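PDB 2QEN: walker-type atpase from Pyrococcus abyssi, which probably binds and hydrolyses ATP as a P-loop NTPase, with ADP and a magnesium ion bound in this structure, though its biological role is unknown. Local coordinates for residues R257-K260 and R261-V265; P87-K90 and F91-K94. The protein carries 1 engineered substitution. All coordinates share one frame; numbering follows the deposited sequence.

Interaction 1 of 2, residues R257-K260 and R261-V265; sequences RAMK and RTLEV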
loop_
_atom_site.group_PDB
_atom_site.type_symbol
_atom_site.label_atom_id
_atom_site.label_comp_id
_atom_site.label_asym_id
_atom_site.label_seq_id
_atom_site.Cartn_x
_atom_site.Cartn_y
_atom_site.Cartn_z
ATOM N N ARG A 257 12.050 24.685 -11.536
ATOM C CA ARG A 257 11.118 25.054 -10.462
ATOM C C ARG A 257 10.095 23.961 -10.146
ATOM O O ARG A 257 9.791 23.724 -8.979
ATOM C CB ARG A 257 10.403 26.381 -10.766
ATOM C CG ARG A 257 11.237 27.591 -10.454
ATOM C CD ARG A 257 10.444 28.886 -10.619
ATOM N NE ARG A 257 9.803 28.984 -11.931
ATOM C CZ ARG A 257 10.388 29.461 -13.026
ATOM N NH1 ARG A 257 11.631 29.923 -12.990
ATOM N NH2 ARG A 257 9.705 29.506 -14.162
ATOM N N ALA A 258 9.581 23.286 -11.173
ATOM C CA ALA A 258 8.709 22.115 -10.949
ATOM C C ALA A 258 9.404 20.992 -10.173
ATOM O O ALA A 258 8.806 20.371 -9.287
ATOM C CB ALA A 258 8.183 21.582 -12.256
ATOM N N MET A 259 10.652 20.700 -10.513
ATOM C CA MET A 259 11.384 19.649 -9.800
ATOM C C MET A 259 11.767 20.078 -8.377
ATOM O O MET A 259 11.737 19.266 -7.456
ATOM C CB MET A 259 12.636 19.235 -10.582
ATOM C CG MET A 259 13.306 17.939 -10.096
ATOM S SD MET A 259 12.269 16.448 -10.276
ATOM C CE MET A 259 11.623 16.318 -8.645
ATOM N N LYS A 260 12.137 21.347 -8.210
ATOM C CA LYS A 260 12.468 21.887 -6.899
ATOM C C LYS A 260 11.268 21.714 -5.957
ATOM O O LYS A 260 11.409 21.200 -4.860
ATOM C CB LYS A 260 12.865 23.365 -7.018
ATOM C CG LYS A 260 14.058 23.775 -6.167
ATOM C CD LYS A 260 14.389 25.257 -6.296
ATOM C CE LYS A 260 13.669 26.111 -5.243
ATOM N NZ LYS A 260 14.365 27.429 -4.972
ATOM N N ARG A 261 10.087 22.121 -6.421
ATOM C CA ARG A 261 8.832 21.975 -5.688
ATOM C C ARG A 261 8.425 20.513 -5.456
ATOM O O ARG A 261 7.899 20.182 -4.401
ATOM C CB ARG A 261 7.695 22.721 -6.399
ATOM C CG ARG A 261 7.914 24.220 -6.551
ATOM C CD ARG A 261 7.741 24.934 -5.230
ATOM N NE ARG A 261 6.518 25.739 -5.138
ATOM C CZ ARG A 261 5.319 25.270 -4.795
ATOM N NH1 ARG A 261 5.136 23.980 -4.526
ATOM N NH2 ARG A 261 4.292 26.099 -4.732
ATOM N N THR A 262 8.647 19.651 -6.442
ATOM C CA THR A 262 8.387 18.216 -6.276
ATOM C C THR A 262 9.218 17.665 -5.118
ATOM O O THR A 262 8.691 16.971 -4.261
ATOM C CB THR A 262 8.657 17.431 -7.590
ATOM O OG1 THR A 262 7.856 17.989 -8.630
ATOM C CG2 THR A 262 8.319 15.947 -7.461
ATOM N N LEU A 263 10.500 18.023 -5.082
ATOM C CA LEU A 263 11.432 17.562 -4.053
ATOM C C LEU A 263 11.091 18.101 -2.671
ATOM O O LEU A 263 11.268 17.391 -1.695
ATOM C CB LEU A 263 12.900 17.879 -4.432
ATOM C CG LEU A 263 13.402 17.120 -5.684
ATOM C CD1 LEU A 263 14.848 17.450 -6.078
ATOM C CD2 LEU A 263 13.210 15.601 -5.559
ATOM N N GLU A 264 10.608 19.345 -2.613
ATOM C CA GLU A 264 10.040 19.961 -1.404
ATOM C C GLU A 264 8.864 19.167 -0.838
ATOM O O GLU A 264 8.844 18.849 0.347
ATOM C CB GLU A 264 9.544 21.384 -1.702
ATOM C CG GLU A 264 10.625 22.429 -1.912
ATOM C CD GLU A 264 10.056 23.792 -2.310
ATOM O OE1 GLU A 264 8.803 23.909 -2.443
ATOM O OE2 GLU A 264 10.861 24.745 -2.476
ATOM N N VAL A 265 7.867 18.901 -1.684
ATOM C CA VAL A 265 6.715 18.071 -1.313
ATOM C C VAL A 265 7.161 16.674 -0.843
ATOM O O VAL A 265 6.735 16.221 0.207
ATOM C CB VAL A 265 5.642 18.006 -2.446
ATOM C CG1 VAL A 265 4.574 16.938 -2.164
ATOM C CG2 VAL A 265 4.952 19.380 -2.605
#
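Arg257, Ala258, Met259 and Lys260 each offer a carbonyl oxygen to the amide four residues on, in Arg261, Thr262, Leu263 and Glu264, the regular i to i+4 pattern of an alpha-helix. Thr262 adds a second grip at one of these carbonyls. Its OG1, set beside its own backbone N (chi1 -57°), curls back to donate a hydrogen bond to Ala258 O at 2.6 Å, while Thr262 N reaches the same oxygen at 2.9 Å from the opposite face of the carbonyl plane. A threonine hydroxyl folded onto the preceding turn is a familiar way of satisfying a buried polar group inside a helix, here on the side of helix 255-280 that Val244 and Phe245 of helix 239-252 cover. A valine here would probably leave Ala258 O with the amide bond alone and a methyl group pressed against it. The Met259 chain, bent at chi2 and chi3, brings CE against Thr262 CB at a tight 3.3 Å, and the same methyl meets Leu263 CD2 at 3.5 Å. On the exposed side, Glu264 OE1 lies 4.0 Å from Arg261 NE, a long salt bridge in which the oxygen sits well out of the guanidinium plane.

Interaction 2 of 2, residues P87-K90 and F91-K94; sequences PFQK and FQSK
Phe88, Phe91 and Gln92 share most of this contact, with the Phe88 ring in touch with both of the others, from directions about a right angle apart. Gln92 folds over one face of that ring: its CG stands 3.9 Å from the ring centroid, 19° off the normal, in a CH-pi contact, and the amide continues across the rim, with NE2 3.4 Å from Phe88 CE2. Amide and ring are stacked with their planes 28° apart. The chain can lie this way because CG sits beside the backbone N (chi1 -70°) and the rest runs out extended. NE2 is held by Leu99 O and Asn100 OD1, which probably fix the rotation of the amide over the ring.

These residues belong to the short helix 88-95 of the ATPase domain; Pro87, just ahead, follows a cis peptide bond. Gln92 N closes on Phe88 O at 2.9 Å in a nearly straight bond, and Ser93 N and Lys94 N repeat the step to Gln89 O and Lys90 O.

Phe91 meets Phe88 differently. The two rings are near parallel but slid apart, their centroids 5.9 Å from each other, so overlap is slight and the touching is done by Phe91 CD2 against Phe88 CE1 at 3.6 Å. Leu101 and Leu104 also pack on the buried Phe88 ring, while Phe91 rests on Pro56 and Ile97 and its ring meets that of Phe95.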
loop_
_atom_site.group_PDB
_atom_site.type_symbol
_atom_site.label_atom_id
_atom_site.label_comp_id
_atom_site.label_asym_id
_atom_site.label_seq_id
_atom_site.Cartn_x
_atom_site.Cartn_y
_atom_site.Cartn_z
ATOM N N PRO A 87 -24.230 4.708 1.965
ATOM C CA PRO A 87 -25.629 4.256 1.967
ATOM C C PRO A 87 -25.783 3.002 1.117
ATOM O O PRO A 87 -25.375 2.985 -0.046
ATOM C CB PRO A 87 -26.396 5.433 1.343
ATOM C CG PRO A 87 -25.375 6.214 0.591
ATOM C CD PRO A 87 -24.087 6.037 1.339
ATOM N N PHE A 88 -26.343 1.953 1.709
ATOM C CA PHE A 88 -26.463 0.675 1.025
ATOM C C PHE A 88 -27.437 0.703 -0.163
ATOM O O PHE A 88 -27.286 -0.069 -1.105
ATOM C CB PHE A 88 -26.810 -0.449 2.014
ATOM C CG PHE A 88 -26.726 -1.828 1.415
ATOM C CD1 PHE A 88 -25.604 -2.214 0.674
ATOM C CD2 PHE A 88 -27.771 -2.729 1.565
ATOM C CE1 PHE A 88 -25.529 -3.479 0.103
ATOM C CE2 PHE A 88 -27.699 -3.994 1.000
ATOM C CZ PHE A 88 -26.577 -4.369 0.267
ATOM N N GLN A 89 -28.418 1.603 -0.121
ATOM C CA GLN A 89 -29.358 1.774 -1.231
ATOM C C GLN A 89 -28.670 2.217 -2.532
ATOM O O GLN A 89 -29.092 1.835 -3.624
ATOM C CB GLN A 89 -30.468 2.750 -0.846
ATOM C CG GLN A 89 -31.598 2.122 -0.059
ATOM C CD GLN A 89 -32.616 3.144 0.393
ATOM O OE1 GLN A 89 -32.355 3.938 1.301
ATOM N NE2 GLN A 89 -33.782 3.136 -0.241
ATOM N N LYS A 90 -27.619 3.022 -2.401
ATOM C CA LYS A 90 -26.776 3.405 -3.530
ATOM C C LYS A 90 -26.090 2.177 -4.144
ATOM O O LYS A 90 -26.022 2.045 -5.370
ATOM C CB LYS A 90 -25.731 4.438 -3.088
ATOM C CG LYS A 90 -24.916 5.033 -4.229
ATOM C CD LYS A 90 -23.824 5.957 -3.725
ATOM C CE LYS A 90 -23.269 6.793 -4.866
ATOM N NZ LYS A 90 -22.157 7.684 -4.413
ATOM N N PHE A 91 -25.600 1.288 -3.275
ATOM C CA PHE A 91 -24.969 0.025 -3.664
ATOM C C PHE A 91 -25.939 -0.903 -4.395
ATOM O O PHE A 91 -25.626 -1.429 -5.468
ATOM C CB PHE A 91 -24.429 -0.681 -2.420
ATOM C CG PHE A 91 -23.280 -1.593 -2.692
ATOM C CD1 PHE A 91 -21.979 -1.091 -2.773
ATOM C CD2 PHE A 91 -23.483 -2.959 -2.856
ATOM C CE1 PHE A 91 -20.904 -1.933 -3.031
ATOM C CE2 PHE A 91 -22.410 -3.810 -3.114
ATOM C CZ PHE A 91 -21.121 -3.290 -3.203
ATOM N N GLN A 92 -27.116 -1.084 -3.798
ATOM C CA GLN A 92 -28.197 -1.878 -4.359
ATOM C C GLN A 92 -28.692 -1.330 -5.698
ATOM O O GLN A 92 -29.105 -2.095 -6.564
ATOM C CB GLN A 92 -29.370 -1.928 -3.378
ATOM C CG GLN A 92 -29.100 -2.746 -2.130
ATOM C CD GLN A 92 -30.223 -2.661 -1.109
ATOM O OE1 GLN A 92 -30.684 -1.571 -0.756
ATOM N NE2 GLN A 92 -30.656 -3.811 -0.615
ATOM N N SER A 93 -28.675 -0.010 -5.858
ATOM C CA SER A 93 -29.072 0.605 -7.122
ATOM C C SER A 93 -28.007 0.367 -8.200
ATOM O O SER A 93 -28.345 0.076 -9.346
ATOM C CB SER A 93 -29.352 2.102 -6.936
ATOM O OG SER A 93 -29.463 2.774 -8.181
ATOM N N LYS A 94 -26.733 0.482 -7.819
ATOM C CA LYS A 94 -25.610 0.312 -8.744
ATOM C C LYS A 94 -25.456 -1.134 -9.218
ATOM O O LYS A 94 -25.273 -1.393 -10.407
ATOM C CB LYS A 94 -24.300 0.788 -8.100
ATOM C CG LYS A 94 -23.117 0.869 -9.069
ATOM C CD LYS A 94 -21.806 1.053 -8.334
ATOM C CE LYS A 94 -20.724 1.630 -9.246
ATOM N NZ LYS A 94 -19.413 1.808 -8.525
#

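Followed from the N terminus, the chain reaches interaction 2 first and interaction 1 well over a hundred residues later; the two are in series, neither nesting nor crossing. Each lies within about two turns of one helix and closes no loop, so the long-range ties come from the neighbours of each helix. Helix 88-95 packs at the edge of the ATPase domain, on the segment leading into strand 57-61, an outermost strand of the parallel sheet, and on the chain that follows the helix. Helix 255-280 instead packs against helix 239-252 and leads on toward the C-terminal helices. The nearest atoms of interactions 1 and 2 are about 28 Å apart. Between them in the chain come strands 130-135, 165-171 and 196-199 of the parallel sheet.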